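Local coordinates for invasion protein InvA (Salmonella enterica, PDB 2X49), which takes part in invasion of the intestinal epithelium as an inner-membrane protein of the type III secretion export apparatus, this chain being its C-terminal domain, at residues Leu181-Ser186 against Asn213-Ile218; Gln148-Met153 against Gln175-Val180; Ile59-Asn64 against His131-Thr136. All blocks are in the same frame, centred on the assembly; numbering follows the deposited sequence.

Contact 1: Leu181-Ser186 against Asn213-Ile218; sequences LQRLLS and NLVEHI
Arg183, which meets Val215 across the contact, offers its backbone O to the hydroxyl of Ser186, OG lying 3.1 Å from O. The hydroxyl comes in steeply, with a C=O...OG angle of 108°, and sits above the carbonyl plane. The bond links two residues three apart on segment 181-186. Residues 181-185 cross residues 213-218 at -61°, their axes 10.1 Å apart at closest approach. Val215 stands at the crossing and divides its two methyls. Val215 CG2 touches the stem of Arg183, 3.9 Å from its CB, and the extended chain then carries the guanidinium away from residues 213-218; Arg183 also lies on Val211 and Ile212. The other methyl, CG1, lies 4.1 Å from Leu184 CD2 as the two side chains slide past each other in opposite directions. Leu184 also uses its second branch: CD1 reaches Ile218 CG2 at 4.1 Å, the two side chains meeting at about a right angle. Ile218 leans on Ala200 of helix 194-204 as well, while Glu216, which does not touch residues 181-186, forms a salt bridge with Arg299. Between the two segments the contact is carbon against carbon, so it probably depends on burial and methyl fit, with the aliphatic stem of the exposed Arg183 adding to it.

Contact 2: Gln148-Met153 against Gln175-Val180; sequences QETKHM and QRISEV
Thr150 and Ser178 bring helices 147-158 and 174-185 close together, their CA atoms only 5.6 Å apart. The short side chains are consistent with so close an approach, and their hydroxyls meet directly: Thr150 OG1 and Ser178 OG are hydrogen-bonded at 3.0 Å. The serine hydroxyl is set anti to its own backbone N (chi1 -173°), which swings OG toward the threonine, and Ser178 CB follows it to within 3.3 Å of Thr150 OG1. The threonine oxygen has a second partner in the backbone O of Gly146, four residues earlier and just ahead of helix 147-158, so the buried hydroxyl has two hydrogen-bond partners. The other branch of Thr150 is apolar. Its CG2 lies 3.8 Å from Ile177 CG2 and 3.9 Å from Ser178 CA, and so rests against the backbone of the partner helix as well as on a methyl. These helices belong to the all-helical part of the domain, where 147-158, 162-169, 174-185, 194-204 and 211-221 follow one another without an intervening strand. Ile177 reaches on to Leu154 of the same partner helix and to Met198 of helix 194-204, while Ser178 also packs on Ile147. Also on helix 174-185, but not touching residues 148-153, Arg176 NE and Glu179 OE1 form a weak salt bridge at 3.5 Å, one turn apart, and Arg176 NH1 is further bound by the backbone O of Lys209.

Contact 3: Ile59-Asn64 against His131-Thr136; sequences IVLLIN and HCLAVT
Leu61, Leu133 and Thr136 account for most of the surface buried here, with Leu61 of the strand lying against two residues one turn apart on the helix. Leu61 has CG anti to its backbone N (chi1 169°), and this sends the isobutyl end out from the strand toward Thr136. The two side chains meet tip to tip, Leu61 CD2 lying 3.8 Å from Thr136 CG2. Leu133 comes in nearer the base of the leucine: its CD2 sits 4.3 Å from Leu61 CB. Helix 125-139 thereby covers one face of a mixed four-stranded sheet, in which strand 58-63 runs between strands 10-14 and 66-72. The alternation of the strand turns Ile59, Leu61 and Ile63 toward the helix and Val60 away from it. Leu12 of the neighbouring strand touches both Leu61 and Leu133, and Phe71 packs on Thr136 and Cys132. Thr136 meets the strand with its methyl, while its hydroxyl is turned back along its own helix. Thr136 OG1 donates to the backbone O of Cys132 at 3.0 Å, with a C=O...OG1 angle of 153° and a 27° tilt from the carbonyl plane. The same O accepts Thr136 N at 3.2 Å from the opposite face of that plane, so this carbonyl takes both the hydroxyl and the backbone N-H of Thr136, while Thr136 O accepts from Asn140 ND2.

In the fold
Contact 3 comes first along the chain, then contact 2, then contact 1. Contacts 1 and 2 share helix 174-185, their centres 12 Å apart, and they touch: Val180 packs on Leu214 and Val215, and Leu181 on Thr150 and Met153. That helix therefore lies between helices 147-158 and 211-221 and joins them in one helical unit. Contact 3 lies apart, its centre about 22 Å from that of contact 1 and 23 Å from that of contact 2, where a helix packs on the mixed sheet. Helix 147-158 is the next helix after 125-139, so the chain passes from the mixed sheet and its helix into the run of helices, before the later parallel sheet of this C-terminal domain.

Contact 1: Leu181-Ser186 against Asn213-Ile218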
loop_
_atom_site.group_PDB
_atom_site.type_symbol
_atom_site.label_atom_id
_atom_site.label_comp_id
_atom_site.label_asym_id
_atom_site.label_seq_id
_atom_site.Cartn_x
_atom_site.Cartn_y
_atom_site.Cartn_z
ATOM N N LEU A 181 -11.320 0.456 -9.805
ATOM C CA LEU A 181 -10.577 -0.679 -9.205
ATOM C C LEU A 181 -9.077 -0.383 -9.120
ATOM O O LEU A 181 -8.423 -0.677 -8.106
ATOM C CB LEU A 181 -10.859 -1.976 -9.989
ATOM C CG LEU A 181 -12.301 -2.554 -9.997
ATOM C CD1 LEU A 181 -12.422 -3.979 -10.622
ATOM C CD2 LEU A 181 -12.868 -2.613 -8.589
ATOM N N GLN A 182 -8.503 0.150 -10.222
ATOM C CA GLN A 182 -7.082 0.518 -10.248
ATOM C C GLN A 182 -6.743 1.539 -9.179
ATOM O O GLN A 182 -5.696 1.472 -8.534
ATOM C CB GLN A 182 -6.634 1.061 -11.631
ATOM C CG GLN A 182 -6.510 0.096 -12.713
ATOM C CD GLN A 182 -6.176 0.804 -14.012
ATOM O OE1 GLN A 182 -6.662 1.916 -14.258
ATOM N NE2 GLN A 182 -5.353 0.181 -14.859
ATOM N N ARG A 183 -7.656 2.496 -9.020
ATOM C CA ARG A 183 -7.436 3.573 -8.059
ATOM C C ARG A 183 -7.510 3.084 -6.630
ATOM O O ARG A 183 -6.792 3.556 -5.758
ATOM C CB ARG A 183 -8.295 4.798 -8.371
ATOM C CG ARG A 183 -7.836 5.528 -9.646
ATOM C CD ARG A 183 -8.824 6.612 -10.131
ATOM N NE ARG A 183 -8.352 7.249 -11.388
ATOM C CZ ARG A 183 -7.374 8.139 -11.431
ATOM N NH1 ARG A 183 -6.815 8.552 -10.319
ATOM N NH2 ARG A 183 -6.963 8.647 -12.585
ATOM N N LEU A 184 -8.326 2.069 -6.393
ATOM C CA LEU A 184 -8.410 1.418 -5.052
ATOM C C LEU A 184 -7.099 0.653 -4.780
ATOM O O LEU A 184 -6.405 0.909 -3.807
ATOM C CB LEU A 184 -9.615 0.494 -4.938
ATOM C CG LEU A 184 -10.951 1.207 -4.976
ATOM C CD1 LEU A 184 -12.043 0.132 -5.071
ATOM C CD2 LEU A 184 -11.073 2.128 -3.748
ATOM N N LEU A 185 -6.710 -0.175 -5.737
ATOM C CA LEU A 185 -5.540 -1.050 -5.575
ATOM C C LEU A 185 -4.292 -0.246 -5.434
ATOM O O LEU A 185 -3.402 -0.622 -4.689
ATOM C CB LEU A 185 -5.425 -2.023 -6.754
ATOM C CG LEU A 185 -6.483 -3.112 -6.851
ATOM C CD1 LEU A 185 -6.650 -3.697 -8.273
ATOM C CD2 LEU A 185 -6.144 -4.226 -5.879
ATOM N N SER A 186 -4.224 0.903 -6.130
ATOM C CA SER A 186 -2.974 1.689 -6.179
ATOM C C SER A 186 -2.716 2.311 -4.823
ATOM O O SER A 186 -1.598 2.784 -4.562
ATOM C CB SER A 186 -2.969 2.795 -7.277
ATOM O OG SER A 186 -3.894 3.805 -6.950
ATOM N N ASN A 213 -13.845 11.681 -7.491
ATOM C CA ASN A 213 -14.912 11.848 -6.511
ATOM C C ASN A 213 -15.578 10.499 -6.252
ATOM O O ASN A 213 -15.827 10.123 -5.152
ATOM C CB ASN A 213 -15.939 12.905 -6.955
ATOM C CG ASN A 213 -15.383 14.311 -6.906
ATOM O OD1 ASN A 213 -14.287 14.541 -6.407
ATOM N ND2 ASN A 213 -16.149 15.271 -7.433
ATOM N N LEU A 214 -15.895 9.778 -7.324
ATOM C CA LEU A 214 -16.555 8.468 -7.210
ATOM C C LEU A 214 -15.739 7.502 -6.343
ATOM O O LEU A 214 -16.282 6.760 -5.495
ATOM C CB LEU A 214 -16.835 7.851 -8.617
ATOM C CG LEU A 214 -17.512 6.485 -8.657
ATOM C CD1 LEU A 214 -18.883 6.572 -7.975
ATOM C CD2 LEU A 214 -17.584 5.891 -10.085
ATOM N N VAL A 215 -14.446 7.458 -6.607
ATOM C CA VAL A 215 -13.548 6.593 -5.842
ATOM C C VAL A 215 -13.626 6.884 -4.349
ATOM O O VAL A 215 -13.681 5.978 -3.539
ATOM C CB VAL A 215 -12.052 6.646 -6.316
ATOM C CG1 VAL A 215 -11.175 5.958 -5.282
ATOM C CG2 VAL A 215 -11.942 5.935 -7.630
ATOM N N GLU A 216 -13.722 8.146 -4.014
ATOM C CA GLU A 216 -13.775 8.523 -2.604
ATOM C C GLU A 216 -15.028 7.926 -1.935
ATOM O O GLU A 216 -15.037 7.538 -0.745
ATOM C CB GLU A 216 -13.686 10.045 -2.436
ATOM C CG GLU A 216 -13.153 10.436 -1.105
ATOM C CD GLU A 216 -11.686 10.007 -0.839
ATOM O OE1 GLU A 216 -10.940 9.576 -1.776
ATOM O OE2 GLU A 216 -11.258 10.138 0.328
ATOM N N HIS A 217 -16.139 7.956 -2.671
ATOM C CA HIS A 217 -17.369 7.409 -2.146
ATOM C C HIS A 217 -17.285 5.896 -1.960
ATOM O O HIS A 217 -17.812 5.318 -0.995
ATOM C CB HIS A 217 -18.591 7.783 -2.998
ATOM C CG HIS A 217 -18.935 9.240 -2.971
ATOM N ND1 HIS A 217 -19.341 9.890 -1.825
ATOM C CD2 HIS A 217 -18.992 10.167 -3.962
ATOM C CE1 HIS A 217 -19.582 11.163 -2.094
ATOM N NE2 HIS A 217 -19.401 11.350 -3.392
ATOM N N ILE A 218 -16.641 5.264 -2.923
ATOM C CA ILE A 218 -16.456 3.802 -2.899
ATOM C C ILE A 218 -15.592 3.418 -1.681
ATOM O O ILE A 218 -15.903 2.501 -0.907
ATOM C CB ILE A 218 -15.883 3.213 -4.202
ATOM C CG1 ILE A 218 -16.781 3.558 -5.408
ATOM C CG2 ILE A 218 -15.696 1.716 -4.078
ATOM C CD1 ILE A 218 -18.239 3.351 -5.169
#

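Contact 2: Gln148-Met153 against Gln175-Val180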
loop_
_atom_site.group_PDB
_atom_site.type_symbol
_atom_site.label_atom_id
_atom_site.label_comp_id
_atom_site.label_asym_id
_atom_site.label_seq_id
_atom_site.Cartn_x
_atom_site.Cartn_y
_atom_site.Cartn_z
ATOM N N GLN A 148 -9.404 -5.866 -19.318
ATOM C CA GLN A 148 -9.593 -7.302 -19.576
ATOM C C GLN A 148 -9.770 -8.029 -18.263
ATOM O O GLN A 148 -10.639 -8.878 -18.132
ATOM C CB GLN A 148 -8.473 -7.957 -20.420
ATOM C CG GLN A 148 -8.461 -7.518 -21.867
ATOM C CD GLN A 148 -9.830 -7.437 -22.502
ATOM O OE1 GLN A 148 -10.322 -6.337 -22.753
ATOM N NE2 GLN A 148 -10.435 -8.587 -22.824
ATOM N N GLU A 149 -8.948 -7.656 -17.277
ATOM C CA GLU A 149 -9.028 -8.270 -15.937
ATOM C C GLU A 149 -10.336 -7.884 -15.255
ATOM O O GLU A 149 -11.025 -8.694 -14.624
ATOM C CB GLU A 149 -7.847 -7.861 -15.088
ATOM C CG GLU A 149 -6.538 -8.480 -15.487
ATOM C CD GLU A 149 -5.963 -7.971 -16.808
ATOM O OE1 GLU A 149 -6.073 -6.743 -17.117
ATOM O OE2 GLU A 149 -5.386 -8.810 -17.534
ATOM N N THR A 150 -10.692 -6.629 -15.412
ATOM C CA THR A 150 -11.962 -6.138 -14.840
ATOM C C THR A 150 -13.162 -6.884 -15.440
ATOM O O THR A 150 -14.095 -7.317 -14.767
ATOM C CB THR A 150 -12.098 -4.616 -15.073
ATOM O OG1 THR A 150 -11.022 -3.942 -14.420
ATOM C CG2 THR A 150 -13.454 -4.064 -14.600
ATOM N N LYS A 151 -13.114 -7.074 -16.742
ATOM C CA LYS A 151 -14.251 -7.677 -17.442
ATOM C C LYS A 151 -14.428 -9.121 -16.961
ATOM O O LYS A 151 -15.537 -9.654 -16.869
ATOM C CB LYS A 151 -14.074 -7.577 -18.965
ATOM C CG LYS A 151 -15.066 -8.416 -19.767
ATOM C CD LYS A 151 -16.485 -7.852 -19.766
ATOM C CE LYS A 151 -17.280 -8.472 -20.918
ATOM N NZ LYS A 151 -18.744 -8.641 -20.632
ATOM N N HIS A 152 -13.303 -9.724 -16.636
ATOM C CA HIS A 152 -13.288 -11.129 -16.199
ATOM C C HIS A 152 -13.950 -11.226 -14.850
ATOM O O HIS A 152 -14.732 -12.136 -14.551
ATOM C CB HIS A 152 -11.871 -11.651 -16.050
ATOM C CG HIS A 152 -11.805 -13.080 -15.616
ATOM N ND1 HIS A 152 -11.883 -14.127 -16.507
ATOM C CD2 HIS A 152 -11.689 -13.637 -14.388
ATOM C CE1 HIS A 152 -11.798 -15.270 -15.848
ATOM N NE2 HIS A 152 -11.690 -15.003 -14.559
ATOM N N MET A 153 -13.593 -10.254 -14.039
ATOM C CA MET A 153 -14.106 -10.191 -12.682
ATOM C C MET A 153 -15.588 -9.950 -12.706
ATOM O O MET A 153 -16.322 -10.520 -11.914
ATOM C CB MET A 153 -13.394 -9.137 -11.835
ATOM C CG MET A 153 -11.897 -9.361 -11.656
ATOM S SD MET A 153 -11.064 -7.936 -10.895
ATOM C CE MET A 153 -11.845 -7.832 -9.323
ATOM N N GLN A 175 -14.904 0.397 -18.606
ATOM C CA GLN A 175 -13.725 1.262 -18.481
ATOM C C GLN A 175 -13.715 2.044 -17.180
ATOM O O GLN A 175 -12.687 2.189 -16.495
ATOM C CB GLN A 175 -13.638 2.242 -19.655
ATOM C CG GLN A 175 -12.453 3.171 -19.552
ATOM C CD GLN A 175 -11.111 2.436 -19.613
ATOM O OE1 GLN A 175 -10.489 2.200 -18.445
ATOM N NE2 GLN A 175 -10.632 2.104 -20.698
ATOM N N ARG A 176 -14.879 2.553 -16.833
ATOM C CA ARG A 176 -15.040 3.349 -15.609
ATOM C C ARG A 176 -14.864 2.480 -14.371
ATOM O O ARG A 176 -14.173 2.847 -13.441
ATOM C CB ARG A 176 -16.414 4.069 -15.602
ATOM C CG ARG A 176 -16.748 4.762 -14.360
ATOM C CD ARG A 176 -15.749 5.729 -13.870
ATOM N NE ARG A 176 -15.273 6.660 -14.866
ATOM C CZ ARG A 176 -15.772 7.865 -15.079
ATOM N NH1 ARG A 176 -16.795 8.303 -14.366
ATOM N NH2 ARG A 176 -15.235 8.628 -16.008
ATOM N N ILE A 177 -15.423 1.285 -14.441
ATOM C CA ILE A 177 -15.275 0.336 -13.328
ATOM C C ILE A 177 -13.770 0.005 -13.142
ATOM O O ILE A 177 -13.247 -0.034 -12.011
ATOM C CB ILE A 177 -16.105 -0.907 -13.508
ATOM C CG1 ILE A 177 -17.613 -0.538 -13.469
ATOM C CG2 ILE A 177 -15.713 -1.916 -12.381
ATOM C CD1 ILE A 177 -18.512 -1.688 -14.024
ATOM N N SER A 178 -13.080 -0.177 -14.249
ATOM C CA SER A 178 -11.662 -0.623 -14.252
ATOM C C SER A 178 -10.842 0.475 -13.595
ATOM O O SER A 178 -9.978 0.242 -12.726
ATOM C CB SER A 178 -11.132 -0.926 -15.641
ATOM O OG SER A 178 -9.823 -1.515 -15.607
ATOM N N GLU A 179 -11.192 1.709 -13.946
ATOM C CA GLU A 179 -10.550 2.876 -13.346
ATOM C C GLU A 179 -10.706 2.973 -11.843
ATOM O O GLU A 179 -9.756 3.231 -11.086
ATOM C CB GLU A 179 -10.973 4.193 -14.017
ATOM C CG GLU A 179 -10.425 4.302 -15.371
ATOM C CD GLU A 179 -11.074 5.383 -16.209
ATOM O OE1 GLU A 179 -11.959 6.107 -15.694
ATOM O OE2 GLU A 179 -10.704 5.497 -17.408
ATOM N N VAL A 180 -11.925 2.734 -11.386
ATOM C CA VAL A 180 -12.241 2.667 -9.937
ATOM C C VAL A 180 -11.363 1.612 -9.220
ATOM O O VAL A 180 -10.675 1.845 -8.218
ATOM C CB VAL A 180 -13.707 2.415 -9.669
ATOM C CG1 VAL A 180 -13.948 2.124 -8.205
ATOM C CG2 VAL A 180 -14.500 3.637 -10.124
#

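Contact 3: Ile59-Asn64 against His131-Thr136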
loop_
_atom_site.group_PDB
_atom_site.type_symbol
_atom_site.label_atom_id
_atom_site.label_comp_id
_atom_site.label_asym_id
_atom_site.label_seq_id
_atom_site.Cartn_x
_atom_site.Cartn_y
_atom_site.Cartn_z
ATOM N N ILE A 59 17.634 -7.688 -2.718
ATOM C CA ILE A 59 16.717 -8.148 -3.794
ATOM C C ILE A 59 16.337 -6.956 -4.635
ATOM O O ILE A 59 16.155 -5.888 -4.099
ATOM C CB ILE A 59 15.394 -8.772 -3.217
ATOM C CG1 ILE A 59 15.697 -10.023 -2.346
ATOM C CG2 ILE A 59 14.435 -9.116 -4.338
ATOM C CD1 ILE A 59 15.856 -11.301 -3.109
ATOM N N VAL A 60 16.323 -7.115 -5.947
ATOM C CA VAL A 60 15.780 -6.087 -6.852
ATOM C C VAL A 60 14.566 -6.537 -7.623
ATOM O O VAL A 60 14.477 -7.614 -8.214
ATOM C CB VAL A 60 16.852 -5.636 -7.899
ATOM C CG1 VAL A 60 16.412 -4.351 -8.717
ATOM C CG2 VAL A 60 18.175 -5.359 -7.235
ATOM N N LEU A 61 13.590 -5.649 -7.628
ATOM C CA LEU A 61 12.371 -5.870 -8.401
ATOM C C LEU A 61 12.433 -5.092 -9.697
ATOM O O LEU A 61 12.579 -3.885 -9.694
ATOM C CB LEU A 61 11.124 -5.461 -7.554
ATOM C CG LEU A 61 9.807 -5.410 -8.350
ATOM C CD1 LEU A 61 9.397 -6.795 -8.794
ATOM C CD2 LEU A 61 8.733 -4.703 -7.505
ATOM N N LEU A 62 12.263 -5.811 -10.800
ATOM C CA LEU A 62 12.118 -5.232 -12.136
ATOM C C LEU A 62 10.693 -5.443 -12.634
ATOM O O LEU A 62 10.092 -6.516 -12.573
ATOM C CB LEU A 62 13.047 -5.865 -13.179
ATOM C CG LEU A 62 14.494 -6.035 -12.834
ATOM C CD1 LEU A 62 15.225 -6.591 -14.079
ATOM C CD2 LEU A 62 15.067 -4.722 -12.322
ATOM N N ILE A 63 10.149 -4.335 -13.097
ATOM C CA ILE A 63 8.886 -4.322 -13.824
ATOM C C ILE A 63 9.184 -3.780 -15.219
ATOM O O ILE A 63 9.819 -2.739 -15.421
ATOM C CB ILE A 63 7.787 -3.476 -13.083
ATOM C CG1 ILE A 63 7.580 -3.943 -11.646
ATOM C CG2 ILE A 63 6.453 -3.459 -13.922
ATOM C CD1 ILE A 63 6.583 -3.030 -10.792
ATOM N N ASN A 64 8.798 -4.548 -16.211
ATOM C CA ASN A 64 9.107 -4.211 -17.599
ATOM C C ASN A 64 10.590 -4.181 -17.833
ATOM O O ASN A 64 11.132 -3.401 -18.633
ATOM C CB ASN A 64 8.554 -2.831 -17.975
ATOM C CG ASN A 64 7.063 -2.784 -17.949
ATOM O OD1 ASN A 64 6.383 -3.677 -18.494
ATOM N ND2 ASN A 64 6.514 -1.713 -17.352
ATOM N N HIS A 131 5.831 -8.442 2.196
ATOM C CA HIS A 131 5.183 -7.125 2.439
ATOM C C HIS A 131 5.766 -6.029 1.568
ATOM O O HIS A 131 5.043 -5.252 0.920
ATOM C CB HIS A 131 5.245 -6.727 3.913
ATOM C CG HIS A 131 4.422 -5.522 4.267
ATOM N ND1 HIS A 131 4.736 -4.413 4.965
ATOM C CD2 HIS A 131 3.099 -5.388 3.906
ATOM C CE1 HIS A 131 3.606 -3.630 5.025
ATOM N NE2 HIS A 131 2.626 -4.250 4.393
ATOM N N CYS A 132 7.081 -5.963 1.517
ATOM C CA CYS A 132 7.797 -4.968 0.694
ATOM C C CYS A 132 7.329 -5.070 -0.758
ATOM O O CYS A 132 7.002 -4.061 -1.423
ATOM C CB CYS A 132 9.298 -5.212 0.704
ATOM S SG CYS A 132 10.056 -4.599 2.205
ATOM N N LEU A 133 7.354 -6.293 -1.240
ATOM C CA LEU A 133 7.002 -6.560 -2.682
ATOM C C LEU A 133 5.541 -6.196 -2.954
ATOM O O LEU A 133 5.187 -5.536 -3.947
ATOM C CB LEU A 133 7.260 -7.996 -3.064
ATOM C CG LEU A 133 8.722 -8.338 -3.153
ATOM C CD1 LEU A 133 8.917 -9.863 -3.252
ATOM C CD2 LEU A 133 9.345 -7.701 -4.402
ATOM N N ALA A 134 4.699 -6.595 -2.019
ATOM C CA ALA A 134 3.256 -6.358 -2.195
ATOM C C ALA A 134 2.930 -4.890 -2.255
ATOM O O ALA A 134 2.114 -4.444 -3.088
ATOM C CB ALA A 134 2.463 -7.029 -1.113
ATOM N N VAL A 135 3.531 -4.131 -1.360
ATOM C CA VAL A 135 3.296 -2.678 -1.293
ATOM C C VAL A 135 3.681 -2.034 -2.619
ATOM O O VAL A 135 2.967 -1.201 -3.201
ATOM C CB VAL A 135 4.055 -2.063 -0.084
ATOM C CG1 VAL A 135 4.208 -0.570 -0.154
ATOM C CG2 VAL A 135 3.376 -2.552 1.199
ATOM N N THR A 136 4.803 -2.479 -3.147
ATOM C CA THR A 136 5.360 -1.865 -4.337
ATOM C C THR A 136 4.544 -2.279 -5.552
ATOM O O THR A 136 4.301 -1.479 -6.461
ATOM C CB THR A 136 6.857 -2.251 -4.546
ATOM O OG1 THR A 136 7.571 -1.853 -3.359
ATOM C CG2 THR A 136 7.444 -1.558 -5.741
#